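R-imine reductase (Streptomyces kanamyceticus, PDB 3ZGY) catalyses the R-selective, NADPH-dependent reduction of an imine substrate. Local coordinates at residues P21-G26 / V73-L78; A205-T210 / H264-L269. One frame throughout, in Å; residues are numbered along the deposited sequence.

Contact 1: P21-G26 / V73-L78; sequences PVTVIG and VAASPL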
# COMPACT_ATOMS: atom_id res chain seq x y z
N PRO D 21 36.14 -16.00 6.26
CA PRO D 21 35.94 -15.14 7.40
C PRO D 21 35.21 -13.84 7.08
O PRO D 21 35.41 -13.29 5.99
CB PRO D 21 37.35 -14.83 7.90
CG PRO D 21 38.29 -15.36 6.88
CD PRO D 21 37.51 -15.95 5.75
N VAL D 22 34.35 -13.40 8.01
CA VAL D 22 33.57 -12.18 7.88
C VAL D 22 33.47 -11.42 9.21
O VAL D 22 33.29 -12.03 10.24
CB VAL D 22 32.16 -12.40 7.29
CG1 VAL D 22 32.11 -13.62 6.43
CG2 VAL D 22 31.13 -12.52 8.32
N THR D 23 33.59 -10.09 9.15
CA THR D 23 33.48 -9.22 10.29
C THR D 23 32.13 -8.53 10.27
O THR D 23 31.57 -8.25 9.18
CB THR D 23 34.62 -8.21 10.29
OG1 THR D 23 35.84 -8.91 10.64
CG2 THR D 23 34.39 -7.11 11.27
N VAL D 24 31.56 -8.32 11.46
CA VAL D 24 30.30 -7.59 11.57
C VAL D 24 30.53 -6.48 12.53
O VAL D 24 30.92 -6.71 13.68
CB VAL D 24 29.14 -8.47 12.03
CG1 VAL D 24 27.93 -7.62 12.33
CG2 VAL D 24 28.77 -9.48 10.96
N ILE D 25 30.26 -5.26 12.09
CA ILE D 25 30.48 -4.08 12.91
C ILE D 25 29.17 -3.41 13.22
O ILE D 25 28.40 -3.04 12.31
CB ILE D 25 31.43 -3.11 12.24
CG1 ILE D 25 32.84 -3.69 12.37
CG2 ILE D 25 31.39 -1.76 12.92
CD1 ILE D 25 33.82 -3.11 11.39
N GLY D 26 28.92 -3.28 14.51
CA GLY D 26 27.65 -2.79 14.98
C GLY D 26 26.81 -3.97 15.42
O GLY D 26 26.50 -4.83 14.58
N VAL D 73 38.37 -4.93 11.45
CA VAL D 73 38.56 -4.77 10.02
C VAL D 73 39.69 -5.67 9.52
O VAL D 73 39.54 -6.37 8.51
CB VAL D 73 38.79 -3.31 9.64
CG1 VAL D 73 39.16 -3.19 8.18
CG2 VAL D 73 37.54 -2.48 9.89
N ALA D 74 40.80 -5.69 10.26
CA ALA D 74 41.98 -6.51 9.90
C ALA D 74 41.70 -8.02 9.90
O ALA D 74 42.39 -8.79 9.23
CB ALA D 74 43.11 -6.20 10.86
N ALA D 75 40.67 -8.44 10.65
CA ALA D 75 40.31 -9.89 10.78
C ALA D 75 39.79 -10.59 9.54
O ALA D 75 40.01 -11.77 9.41
CB ALA D 75 39.29 -10.09 11.88
N SER D 76 39.10 -9.90 8.64
CA SER D 76 38.43 -10.60 7.56
C SER D 76 38.48 -9.85 6.24
O SER D 76 38.53 -8.62 6.21
CB SER D 76 36.95 -10.79 7.91
OG SER D 76 36.73 -10.86 9.31
N PRO D 77 38.44 -10.56 5.14
CA PRO D 77 38.43 -9.87 3.85
C PRO D 77 37.05 -9.26 3.51
O PRO D 77 36.98 -8.37 2.66
CB PRO D 77 38.80 -10.98 2.86
CG PRO D 77 38.21 -12.19 3.44
CD PRO D 77 38.27 -12.01 4.96
N LEU D 78 36.00 -9.73 4.18
CA LEU D 78 34.64 -9.20 4.00
C LEU D 78 34.18 -8.52 5.28
O LEU D 78 34.14 -9.19 6.31
CB LEU D 78 33.70 -10.34 3.75
CG LEU D 78 32.24 -9.99 3.57
CD1 LEU D 78 32.07 -9.09 2.36
CD2 LEU D 78 31.41 -11.24 3.37
O HOH W 1 36.38 -13.22 10.82
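T23 and L78 join across the centre of a Rossmann-type dinucleotide-binding sheet, where strand 22-25 and strand 78-81 run side by side and in parallel. Helix 69-75 delivers the chain to the second of these strands, so the turn at A75-P77 folds against the start of the first. The backbone link at this end is a nearly straight bond from T23 N to L78 O, 3.0 Å long with an N-H...O angle of 169°. V80 carries the pairing with T23 further, while V22 and V24 bond on the other flank to strand 45-48.

The polar side chains meet beside this bond. With OG1 of T23 beside its own backbone N (chi1 -72°), the hydroxyl lies next to that of S76, and OG1 of T23 and OG of S76 approach within hydrogen-bonding distance. The A75 methyl, CB, is in van der Waals contact with T23 OG1. T23 OG1 also bonds to the carbonyl of A72 in the helix, which ties the strand to the last helical turn. A water lies 2.8 Å from S76 OG and bonds weakly to V22 O, bridging turn and strand.

Apolar packing divides between the two faces of the sheet. V22 and L78 point to the same face and lie side by side, V22 CG1 being 3.9 Å from L78 CD2; F38 of helix 29-40 packs on V22 there. On the face that carries T23, I25 CD1 touches V73 CG2 at 4.1 Å, nearer the G26 end. I25 leads into G26, first glycine of a GxGxxG-like turn whose next residues bind NADP(+). At the outer end the two proline rings cross at about a right angle, P21 CG lying 3.9 Å from P77 CD.

Contact 2: A205-T210 / H264-L269; sequences AALLGT and HESEFL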
# COMPACT_ATOMS: atom_id res chain seq x y z
N ALA D 205 -10.46 2.40 8.53
CA ALA D 205 -10.92 1.95 9.83
C ALA D 205 -11.66 3.08 10.53
O ALA D 205 -12.67 2.86 11.13
CB ALA D 205 -9.75 1.43 10.69
N ALA D 206 -11.18 4.30 10.44
CA ALA D 206 -11.86 5.42 11.05
C ALA D 206 -13.25 5.64 10.45
O ALA D 206 -14.20 5.87 11.15
CB ALA D 206 -11.04 6.66 10.89
N LEU D 207 -13.36 5.58 9.13
CA LEU D 207 -14.63 5.76 8.47
C LEU D 207 -15.63 4.72 8.93
O LEU D 207 -16.71 5.07 9.41
CB LEU D 207 -14.48 5.64 6.98
CG LEU D 207 -13.81 6.81 6.31
CD1 LEU D 207 -13.49 6.42 4.88
CD2 LEU D 207 -14.72 8.00 6.29
N LEU D 208 -15.27 3.44 8.81
CA LEU D 208 -16.15 2.33 9.21
C LEU D 208 -16.39 2.30 10.71
O LEU D 208 -17.44 1.90 11.17
CB LEU D 208 -15.62 1.01 8.77
CG LEU D 208 -15.70 0.92 7.27
CD1 LEU D 208 -14.56 0.08 6.78
CD2 LEU D 208 -17.02 0.32 6.86
N GLY D 209 -15.44 2.78 11.48
CA GLY D 209 -15.67 2.90 12.89
C GLY D 209 -16.84 3.79 13.23
O GLY D 209 -17.46 3.58 14.23
N THR D 210 -17.18 4.77 12.39
CA THR D 210 -18.24 5.71 12.74
C THR D 210 -19.58 4.99 12.83
O THR D 210 -20.48 5.45 13.53
CB THR D 210 -18.38 6.89 11.73
OG1 THR D 210 -18.82 6.42 10.44
CG2 THR D 210 -17.09 7.65 11.64
N HIS D 264 -16.18 14.53 1.12
CA HIS D 264 -17.44 14.97 1.78
C HIS D 264 -17.80 13.99 2.87
O HIS D 264 -18.10 14.36 4.01
CB HIS D 264 -18.56 15.08 0.77
CG HIS D 264 -18.38 16.22 -0.18
ND1 HIS D 264 -18.95 16.25 -1.44
CD2 HIS D 264 -17.66 17.37 -0.07
CE1 HIS D 264 -18.59 17.36 -2.05
NE2 HIS D 264 -17.82 18.06 -1.24
N GLU D 265 -17.72 12.71 2.52
CA GLU D 265 -17.93 11.68 3.49
C GLU D 265 -17.09 11.89 4.76
O GLU D 265 -17.59 11.87 5.88
CB GLU D 265 -17.65 10.35 2.84
CG GLU D 265 -18.00 9.18 3.73
CD GLU D 265 -19.47 8.86 3.74
OE1 GLU D 265 -19.92 8.17 2.79
OE2 GLU D 265 -20.15 9.31 4.70
N SER D 266 -15.81 12.13 4.58
CA SER D 266 -14.91 12.22 5.71
C SER D 266 -15.17 13.43 6.57
O SER D 266 -15.23 13.34 7.81
CB SER D 266 -13.47 12.20 5.20
OG SER D 266 -13.25 11.01 4.48
N GLU D 267 -15.34 14.57 5.91
CA GLU D 267 -15.66 15.83 6.61
C GLU D 267 -16.94 15.66 7.40
O GLU D 267 -16.96 15.86 8.61
CB GLU D 267 -15.78 16.99 5.62
CG GLU D 267 -14.44 17.63 5.26
CD GLU D 267 -14.52 18.58 4.05
OE1 GLU D 267 -15.63 18.77 3.47
OE2 GLU D 267 -13.44 19.13 3.68
N PHE D 268 -17.98 15.20 6.71
CA PHE D 268 -19.27 14.99 7.35
C PHE D 268 -19.27 14.05 8.53
O PHE D 268 -20.04 14.27 9.44
CB PHE D 268 -20.26 14.50 6.34
CG PHE D 268 -21.68 14.52 6.85
CD1 PHE D 268 -22.35 15.71 7.01
CD2 PHE D 268 -22.32 13.33 7.15
CE1 PHE D 268 -23.65 15.72 7.47
CE2 PHE D 268 -23.63 13.33 7.61
CZ PHE D 268 -24.28 14.53 7.78
N LEU D 269 -18.50 12.97 8.53
CA LEU D 269 -18.52 12.06 9.65
C LEU D 269 -17.58 12.52 10.75
O LEU D 269 -17.47 11.89 11.81
CB LEU D 269 -18.15 10.66 9.20
CG LEU D 269 -19.01 10.03 8.10
CD1 LEU D 269 -18.41 8.72 7.68
CD2 LEU D 269 -20.42 9.82 8.61
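L207 and L269 bring together the ends of two helices in the all-helical C-terminal domain, which belongs to the 6-phosphogluconate dehydrogenase-like superfamily. The long helix 182-209, which spans from the NADP-binding domain into this domain, meets, near its C-terminal end, the last turns of helix 252-269. The segment axes are inclined at 57° and stay 10.6 Å apart at their closest, so the gap is bridged by side chains alone, and no hydrogen bond crosses it.

The apolar part depends on one branch of L207. Its CD1 continues the extended chain (chi2 169°), leaving CD2 as the methyl that reaches the other helix, where it lies 4.0 Å from L269 CD1. The two leucine side chains cross at about a right angle. CD2 also rests 3.8 Å from S266 OG, a hydroxyl that bonds within its own helix to the L262 carbonyl, and it comes near the aliphatic CG of E265. V271, in the loop after helix 252-269, packs on L207, T210 and S266 alike.

Polar groups serve each helix separately or the dimer. E265 sends its carboxylate to S114 of the second subunit, and A188 of that subunit packs on L207, so the joint is built into the dimer interface. L207 O accepts two hydrogen bonds, from T210 N and from T210 OG1. T210 N donates to L207 O at 3.0 Å, and T210 OG1 does so at 2.7 Å.

T210 also completes the contact through its two branches. T210 CG2 touches L269 CB at 4.0 Å. T210 OG1, held by its bond to L207 O, has L269 CD1 against it at 3.6 Å.

Contacts 1 and 2 lie in different domains, on opposite sides of the chain's centre, with their centres about 54 Å apart and their nearest atoms about 37 Å apart; helix 182-209 spans much of this distance. Contact 1 is close to the cofactor site: the side chain of I25 is about 5 Å from that of V83 and about 7 Å from that of N49, both NADP(+)-binding, although no cofactor is bound in this chain. Contact 2 is away from the annotated sites of its own chain but packs against T113 and hydrogen-bonds to S114 in the NADP-binding domain of the second subunit, consistent with an intertwined dimer as in related imine reductases.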